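Local structure of argininosuccinate lyase (Chelativorans sp., 6RXA) at residues Q358-L370 with V393-I406. The protein cleaves carbon–nitrogen bonds as an EDDS lyase of the aspartase/fumarase superfamily, and probably also splits argininosuccinate into fumarate and arginine. The protein carries 2 engineered substitutions. Residues are numbered along the deposited sequence; the frame is centred on the assembly and turned at random.
Sequences QYAAENYSTMTDL and VITAIEKGIKANKI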
ATOM      1  N   GLN A 358     -29.911  27.216  12.412  1.00 16.82           N
ATOM      2  CA  GLN A 358     -29.916  27.201  13.871  1.00 17.47           C
ATOM      3  C   GLN A 358     -28.518  26.951  14.423  1.00 16.63           C
ATOM      4  O   GLN A 358     -28.044  27.676  15.304  1.00 17.40           O
ATOM      5  CB  GLN A 358     -30.870  26.123  14.386  1.00 20.59           C
ATOM      6  CG  GLN A 358     -30.895  26.000  15.893  1.00 28.84           C
ATOM      7  CD  GLN A 358     -31.846  24.926  16.385  1.00 43.45           C
ATOM      8  OE1 GLN A 358     -32.383  24.142  15.599  1.00 37.67           O
ATOM      9  NE2 GLN A 358     -32.060  24.885  17.693  1.00 61.62           N
ATOM     10  N   TYR A 359     -27.846  25.908  13.939  1.00 15.70           N
ATOM     11  CA  TYR A 359     -26.491  25.646  14.401  1.00 15.78           C
ATOM     12  C   TYR A 359     -25.592  26.852  14.149  1.00 16.04           C
ATOM     13  O   TYR A 359     -24.829  27.264  15.028  1.00 16.28           O
ATOM     14  CB  TYR A 359     -25.916  24.428  13.698  1.00 15.93           C
ATOM     15  CG  TYR A 359     -26.505  23.103  14.105  1.00 18.77           C
ATOM     16  CD1 TYR A 359     -27.359  22.982  15.190  1.00 21.71           C
ATOM     17  CD2 TYR A 359     -26.211  21.967  13.390  1.00 17.53           C
ATOM     18  CE1 TYR A 359     -27.888  21.742  15.551  1.00 20.55           C
ATOM     19  CE2 TYR A 359     -26.717  20.740  13.752  1.00 17.14           C
ATOM     20  CZ  TYR A 359     -27.553  20.622  14.812  1.00 18.17           C
ATOM     21  OH  TYR A 359     -28.067  19.380  15.150  1.00 18.84           O
ATOM     22  N   ALA A 360     -25.673  27.433  12.947  1.00 15.43           N
ATOM     23  CA  ALA A 360     -24.809  28.568  12.623  1.00 16.43           C
ATOM     24  C   ALA A 360     -25.029  29.725  13.588  1.00 17.39           C
ATOM     25  O   ALA A 360     -24.076  30.418  13.970  1.00 18.01           O
ATOM     26  CB  ALA A 360     -25.046  29.026  11.183  1.00 16.50           C
ATOM     27  N   ALA A 361     -26.282  29.951  13.994  1.00 17.16           N
ATOM     28  CA  ALA A 361     -26.611  31.059  14.869  1.00 17.68           C
ATOM     29  C   ALA A 361     -26.319  30.762  16.333  1.00 18.09           C
ATOM     30  O   ALA A 361     -26.050  31.695  17.103  1.00 18.67           O
ATOM     31  CB  ALA A 361     -28.099  31.390  14.745  1.00 18.03           C
ATOM     32  N   GLU A 362     -26.359  29.496  16.739  1.00 18.54           N
ATOM     33  CA  GLU A 362     -26.354  29.149  18.155  1.00 20.18           C
ATOM     34  C   GLU A 362     -25.066  28.537  18.680  1.00 20.05           C
ATOM     35  O   GLU A 362     -24.799  28.668  19.876  1.00 21.05           O
ATOM     36  CB  GLU A 362     -27.516  28.197  18.476  1.00 21.46           C
ATOM     37  CG  GLU A 362     -28.865  28.828  18.227  1.00 23.03           C
ATOM     38  CD  GLU A 362     -30.027  27.965  18.673  1.00 25.19           C
ATOM     39  OE1 GLU A 362     -29.812  26.785  19.011  1.00 25.79           O
ATOM     40  OE2 GLU A 362     -31.162  28.484  18.695  1.00 26.64           O
ATOM     41  N   ASN A 363     -24.247  27.881  17.848  1.00 18.66           N
ATOM     42  CA  ASN A 363     -23.183  27.017  18.353  1.00 18.24           C
ATOM     43  C   ASN A 363     -21.775  27.614  18.263  1.00 19.30           C
ATOM     44  O   ASN A 363     -20.789  26.870  18.314  1.00 20.28           O
ATOM     45  CB  ASN A 363     -23.222  25.661  17.658  1.00 18.46           C
ATOM     46  CG  ASN A 363     -24.430  24.841  18.038  1.00 21.35           C
ATOM     47  OD1 ASN A 363     -25.180  25.197  18.936  1.00 23.08           O
ATOM     48  ND2 ASN A 363     -24.619  23.722  17.351  1.00 22.02           N
ATOM     49  N   TYR A 364     -21.660  28.924  18.167  1.00 18.71           N
ATOM     50  CA  TYR A 364     -20.435  29.707  18.399  1.00 17.78           C
ATOM     51  C   TYR A 364     -19.514  29.810  17.196  1.00 16.50           C
ATOM     52  O   TYR A 364     -18.381  30.337  17.350  1.00 16.10           O
ATOM     53  CB  TYR A 364     -19.660  29.271  19.650  1.00 18.37           C
ATOM     54  CG  TYR A 364     -20.544  29.147  20.878  1.00 20.28           C
ATOM     55  CD1 TYR A 364     -21.102  30.265  21.473  1.00 21.98           C
ATOM     56  CD2 TYR A 364     -20.841  27.898  21.416  1.00 20.77           C
ATOM     57  CE1 TYR A 364     -21.927  30.148  22.578  1.00 22.32           C
ATOM     58  CE2 TYR A 364     -21.660  27.773  22.517  1.00 22.07           C
ATOM     59  CZ  TYR A 364     -22.194  28.898  23.096  1.00 23.18           C
ATOM     60  OH  TYR A 364     -23.011  28.770  24.202  1.00 25.45           O
ATOM     61  N   SER A 365     -19.931  29.394  16.005  1.00 15.52           N
ATOM     62  CA  SER A 365     -19.116  29.604  14.816  1.00 15.48           C
ATOM     63  C   SER A 365     -18.967  31.081  14.448  1.00 16.11           C
ATOM     64  O   SER A 365     -18.100  31.410  13.627  1.00 16.03           O
ATOM     65  CB  SER A 365     -19.692  28.808  13.643  1.00 15.59           C
ATOM     66  OG  SER A 365     -20.859  29.417  13.139  1.00 15.56           O
ATOM     67  N   THR A 366     -19.790  31.964  15.004  1.00 16.17           N
ATOM     68  CA  THR A 366     -19.683  33.399  14.734  1.00 17.18           C
ATOM     69  C   THR A 366     -18.631  34.096  15.591  1.00 18.07           C
ATOM     70  O   THR A 366     -18.492  35.319  15.493  1.00 18.99           O
ATOM     71  CB  THR A 366     -21.051  34.060  14.942  1.00 18.56           C
ATOM     72  OG1 THR A 366     -21.519  33.752  16.263  1.00 18.90           O
ATOM     73  CG2 THR A 366     -22.047  33.547  13.907  1.00 18.80           C
ATOM     74  N   MET A 367     -17.860  33.374  16.405  1.00 17.51           N
ATOM     75  CA  MET A 367     -16.961  34.055  17.330  1.00 18.49           C
ATOM     76  C   MET A 367     -15.776  34.725  16.630  1.00 19.23           C
ATOM     77  O   MET A 367     -15.228  35.696  17.166  1.00 19.54           O
ATOM     78  CB  MET A 367     -16.469  33.100  18.416  1.00 18.40           C
ATOM     79  CG  MET A 367     -17.551  32.640  19.366  1.00 19.75           C
ATOM     80  SD  MET A 367     -18.313  33.994  20.277  1.00 21.15           S
ATOM     81  CE  MET A 367     -19.951  34.011  19.544  1.00 27.96           C
ATOM     82  N   THR A 368     -15.354  34.233  15.461  1.00 18.51           N
ATOM     83  CA  THR A 368     -14.282  34.921  14.750  1.00 19.09           C
ATOM     84  C   THR A 368     -14.712  36.329  14.379  1.00 20.78           C
ATOM     85  O   THR A 368     -13.964  37.292  14.572  1.00 19.67           O
ATOM     86  CB  THR A 368     -13.867  34.178  13.485  1.00 18.71           C
ATOM     87  OG1 THR A 368     -13.340  32.894  13.807  1.00 16.38           O
ATOM     88  CG2 THR A 368     -12.774  34.984  12.766  1.00 20.23           C
ATOM     89  N   ASP A 369     -15.934  36.476  13.869  1.00 21.44           N
ATOM     90  CA  ASP A 369     -16.394  37.813  13.508  1.00 22.58           C
ATOM     91  C   ASP A 369     -16.482  38.725  14.723  1.00 21.91           C
ATOM     92  O   ASP A 369     -16.195  39.922  14.629  1.00 22.36           O
ATOM     93  CB  ASP A 369     -17.712  37.766  12.752  1.00 22.82           C
ATOM     94  CG  ASP A 369     -17.498  37.587  11.268  1.00 23.39           C
ATOM     95  OD1 ASP A 369     -16.394  37.127  10.901  1.00 23.27           O
ATOM     96  OD2 ASP A 369     -18.406  37.921  10.472  1.00 22.56           O
ATOM     97  N   LEU A 370     -16.879  38.188  15.885  1.00 20.91           N
ATOM     98  CA  LEU A 370     -16.849  38.999  17.104  1.00 22.35           C
ATOM     99  C   LEU A 370     -15.424  39.458  17.424  1.00 23.13           C
ATOM    100  O   LEU A 370     -15.202  40.626  17.782  1.00 23.06           O
ATOM    101  CB  LEU A 370     -17.476  38.223  18.263  1.00 23.28           C
ATOM    102  CG  LEU A 370     -17.702  38.968  19.581  1.00 26.09           C
ATOM    103  CD1 LEU A 370     -18.714  40.094  19.384  1.00 28.92           C
ATOM    104  CD2 LEU A 370     -18.167  38.023  20.679  1.00 25.85           C
ATOM    105  N   VAL A 393     -16.968  32.676  25.188  1.00 24.38           N
ATOM    106  CA  VAL A 393     -17.514  31.359  24.880  1.00 24.28           C
ATOM    107  C   VAL A 393     -17.548  30.483  26.123  1.00 24.29           C
ATOM    108  O   VAL A 393     -18.520  29.765  26.368  1.00 24.25           O
ATOM    109  CB  VAL A 393     -16.713  30.675  23.760  1.00 23.87           C
ATOM    110  CG1 VAL A 393     -17.190  29.235  23.578  1.00 23.09           C
ATOM    111  CG2 VAL A 393     -16.858  31.427  22.477  1.00 24.43           C
ATOM    112  N   ILE A 394     -16.455  30.470  26.886  1.00 24.50           N
ATOM    113  CA  ILE A 394     -16.396  29.632  28.082  1.00 27.93           C
ATOM    114  C   ILE A 394     -17.529  29.995  29.027  1.00 29.39           C
ATOM    115  O   ILE A 394     -18.259  29.125  29.517  1.00 28.97           O
ATOM    116  CB  ILE A 394     -15.018  29.762  28.754  1.00 29.26           C
ATOM    117  CG1 ILE A 394     -13.944  29.141  27.847  1.00 28.56           C
ATOM    118  CG2 ILE A 394     -15.013  29.097  30.124  1.00 30.57           C
ATOM    119  CD1 ILE A 394     -12.530  29.426  28.282  1.00 28.97           C
ATOM    120  N   THR A 395     -17.709  31.291  29.274  1.00 29.93           N
ATOM    121  CA  THR A 395     -18.778  31.729  30.157  1.00 31.14           C
ATOM    122  C   THR A 395     -20.139  31.407  29.561  1.00 31.38           C
ATOM    123  O   THR A 395     -21.035  30.938  30.273  1.00 30.02           O
ATOM    124  CB  THR A 395     -18.634  33.225  30.426  1.00 37.24           C
ATOM    125  OG1 THR A 395     -17.338  33.493  30.977  1.00 34.84           O
ATOM    126  CG2 THR A 395     -19.699  33.685  31.402  1.00 48.25           C
ATOM    127  N   ALA A 396     -20.313  31.624  28.253  1.00 30.73           N
ATOM    128  CA  ALA A 396     -21.611  31.374  27.637  1.00 29.18           C
ATOM    129  C   ALA A 396     -22.001  29.904  27.739  1.00 29.49           C
ATOM    130  O   ALA A 396     -23.167  29.580  27.984  1.00 30.16           O
ATOM    131  CB  ALA A 396     -21.607  31.820  26.174  1.00 28.02           C
ATOM    132  N   ILE A 397     -21.045  28.997  27.529  1.00 29.53           N
ATOM    133  CA  ILE A 397     -21.340  27.572  27.656  1.00 30.19           C
ATOM    134  C   ILE A 397     -21.708  27.230  29.094  1.00 32.34           C
ATOM    135  O   ILE A 397     -22.664  26.485  29.346  1.00 33.35           O
ATOM    136  CB  ILE A 397     -20.144  26.743  27.160  1.00 28.87           C
ATOM    137  CG1 ILE A 397     -19.934  26.953  25.660  1.00 28.14           C
ATOM    138  CG2 ILE A 397     -20.363  25.275  27.467  1.00 28.02           C
ATOM    139  CD1 ILE A 397     -18.657  26.313  25.129  1.00 25.80           C
ATOM    140  N   GLU A 398     -20.963  27.770  30.060  1.00 34.44           N
ATOM    141  CA  GLU A 398     -21.250  27.491  31.462  1.00 38.23           C
ATOM    142  C   GLU A 398     -22.643  27.966  31.853  1.00 37.03           C
ATOM    143  O   GLU A 398     -23.344  27.289  32.615  1.00 37.96           O
ATOM    144  CB  GLU A 398     -20.199  28.158  32.350  1.00 48.11           C
ATOM    145  CG  GLU A 398     -19.002  27.285  32.654  1.00 62.61           C
ATOM    146  CD  GLU A 398     -17.783  28.091  33.054  1.00 74.05           C
ATOM    147  OE1 GLU A 398     -17.933  29.282  33.405  1.00 75.88           O
ATOM    148  OE2 GLU A 398     -16.667  27.532  33.007  1.00 77.94           O
ATOM    149  N   LYS A 399     -23.059  29.126  31.349  1.00 35.75           N
ATOM    150  CA  LYS A 399     -24.350  29.703  31.701  1.00 36.42           C
ATOM    151  C   LYS A 399     -25.481  29.264  30.778  1.00 37.28           C
ATOM    152  O   LYS A 399     -26.631  29.650  31.009  1.00 38.79           O
ATOM    153  CB  LYS A 399     -24.264  31.230  31.689  1.00 38.62           C
ATOM    154  CG  LYS A 399     -23.386  31.831  32.776  1.00 42.09           C
ATOM    155  CD  LYS A 399     -23.175  33.320  32.517  1.00 49.74           C
ATOM    156  CE  LYS A 399     -23.445  34.159  33.753  1.00 63.14           C
ATOM    157  NZ  LYS A 399     -22.325  34.087  34.721  1.00 71.98           N
ATOM    158  N   GLY A 400     -25.191  28.479  29.745  1.00 37.47           N
ATOM    159  CA  GLY A 400     -26.229  28.023  28.838  1.00 35.19           C
ATOM    160  C   GLY A 400     -26.742  29.084  27.889  1.00 32.87           C
ATOM    161  O   GLY A 400     -27.912  29.047  27.499  1.00 35.69           O
ATOM    162  N   ILE A 401     -25.891  30.029  27.507  1.00 28.60           N
ATOM    163  CA  ILE A 401     -26.263  31.122  26.618  1.00 26.22           C
ATOM    164  C   ILE A 401     -25.847  30.744  25.202  1.00 25.52           C
ATOM    165  O   ILE A 401     -24.652  30.587  24.926  1.00 27.63           O
ATOM    166  CB  ILE A 401     -25.586  32.433  27.053  1.00 28.90           C
ATOM    167  CG1 ILE A 401     -25.966  32.776  28.497  1.00 33.02           C
ATOM    168  CG2 ILE A 401     -25.949  33.561  26.095  1.00 28.69           C
ATOM    169  CD1 ILE A 401     -25.152  33.909  29.105  1.00 33.76           C
ATOM    170  N   LYS A 402     -26.822  30.588  24.302  1.00 24.61           N
ATOM    171  CA  LYS A 402     -26.521  30.334  22.902  1.00 25.63           C
ATOM    172  C   LYS A 402     -25.847  31.557  22.286  1.00 24.02           C
ATOM    173  O   LYS A 402     -26.025  32.687  22.744  1.00 23.65           O
ATOM    174  CB  LYS A 402     -27.793  30.049  22.104  1.00 30.62           C
ATOM    175  CG  LYS A 402     -28.680  28.949  22.661  1.00 42.24           C
ATOM    176  CD  LYS A 402     -28.088  27.577  22.459  1.00 58.42           C
ATOM    177  CE  LYS A 402     -29.138  26.512  22.727  1.00 76.74           C
ATOM    178  NZ  LYS A 402     -28.611  25.137  22.521  1.00 89.86           N
ATOM    179  N   ALA A 403     -25.083  31.320  21.215  1.00 22.80           N
ATOM    180  CA  ALA A 403     -24.252  32.389  20.668  1.00 21.37           C
ATOM    181  C   ALA A 403     -25.079  33.616  20.309  1.00 21.88           C
ATOM    182  O   ALA A 403     -24.645  34.751  20.537  1.00 23.40           O
ATOM    183  CB  ALA A 403     -23.483  31.892  19.448  1.00 20.03           C
ATOM    184  N   ASN A 404     -26.268  33.413  19.743  1.00 21.64           N
ATOM    185  CA  ASN A 404     -27.071  34.535  19.270  1.00 24.71           C
ATOM    186  C   ASN A 404     -27.749  35.295  20.401  1.00 26.36           C
ATOM    187  O   ASN A 404     -28.384  36.326  20.141  1.00 29.69           O
ATOM    188  CB  ASN A 404     -28.089  34.067  18.226  1.00 24.81           C
ATOM    189  CG  ASN A 404     -29.017  32.977  18.734  1.00 27.50           C
ATOM    190  OD1 ASN A 404     -28.756  32.316  19.740  1.00 27.40           O
ATOM    191  ND2 ASN A 404     -30.106  32.762  18.001  1.00 32.02           N
ATOM    192  N   LYS A 405     -27.620  34.816  21.639  1.00 25.46           N
ATOM    193  CA  LYS A 405     -28.095  35.511  22.826  1.00 26.82           C
ATOM    194  C   LYS A 405     -26.966  36.178  23.607  1.00 26.75           C
ATOM    195  O   LYS A 405     -27.221  36.768  24.661  1.00 27.13           O
ATOM    196  CB  LYS A 405     -28.825  34.531  23.748  1.00 30.06           C
ATOM    197  CG  LYS A 405     -30.024  33.841  23.126  1.00 36.43           C
ATOM    198  CD  LYS A 405     -31.036  34.840  22.603  1.00 49.22           C
ATOM    199  CE  LYS A 405     -32.319  34.144  22.192  1.00 66.76           C
ATOM    200  NZ  LYS A 405     -33.247  35.076  21.501  1.00 80.71           N
ATOM    201  N   ILE A 406     -25.727  36.082  23.124  1.00 25.88           N
ATOM    202  CA  ILE A 406     -24.625  36.828  23.726  1.00 25.05           C
ATOM    203  C   ILE A 406     -24.836  38.315  23.486  1.00 26.39           C
ATOM    204  O   ILE A 406     -25.130  38.743  22.362  1.00 26.23           O
ATOM    205  CB  ILE A 406     -23.280  36.364  23.144  1.00 24.90           C
ATOM    206  CG1 ILE A 406     -22.998  34.910  23.529  1.00 24.05           C
ATOM    207  CG2 ILE A 406     -22.155  37.302  23.591  1.00 26.65           C
ATOM    208  CD1 ILE A 406     -21.799  34.323  22.811  1.00 24.26           C
TER
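The ring of Tyr364 is sandwiched between Val393 CG1 over one face, 4.3 Å from Tyr364 CG, and Glu362 O above the centre of the other. At the edge, near the ring plane, come Ile406 CD1 and Ile401 O; Ala403 CB approaches obliquely, 3.5 Å from Tyr364 CD1. The Glu362 carboxylate and Asn404 amide lie side by side, pointing the same way, planes 50° apart. With CG beside the backbone N (chi1 -49°), Tyr364 points its ring at the link between Gly400 and Ala403, where OH donates to Ile401 O at 2.6 Å from above the carbonyl plane. A phenylalanine here would probably leave Ile401 O without this donor and the link after the Schellman motif at Gly400 less firmly fixed. Glu362 O also accepts from Ala403 N (3.0 Å, 172°). Bent at chi2 and chi3, Met367 presses CG against Val393 CG2 at a tight 3.4 Å and meets Ile406 CD1 tip to tip through CE. Glu362 OE1 lies against Lys402 CE (3.8 Å), with NZ 4.1 Å away, too far for a salt bridge. This packing within the family's C-terminal region, away from the annotated sites, joins the end of helix 353-362, the following loop and the start of helix 367-378 to the last turns of helix 382-399 and the segment beyond. Gln285 of the second subunit touches Tyr364 and Met367; Leu434 of helix 427-434 packs on Met367 and Ile406; on strand 161-167, Pro165 meets Thr366 and Glu162 bonds Asn363 ND2.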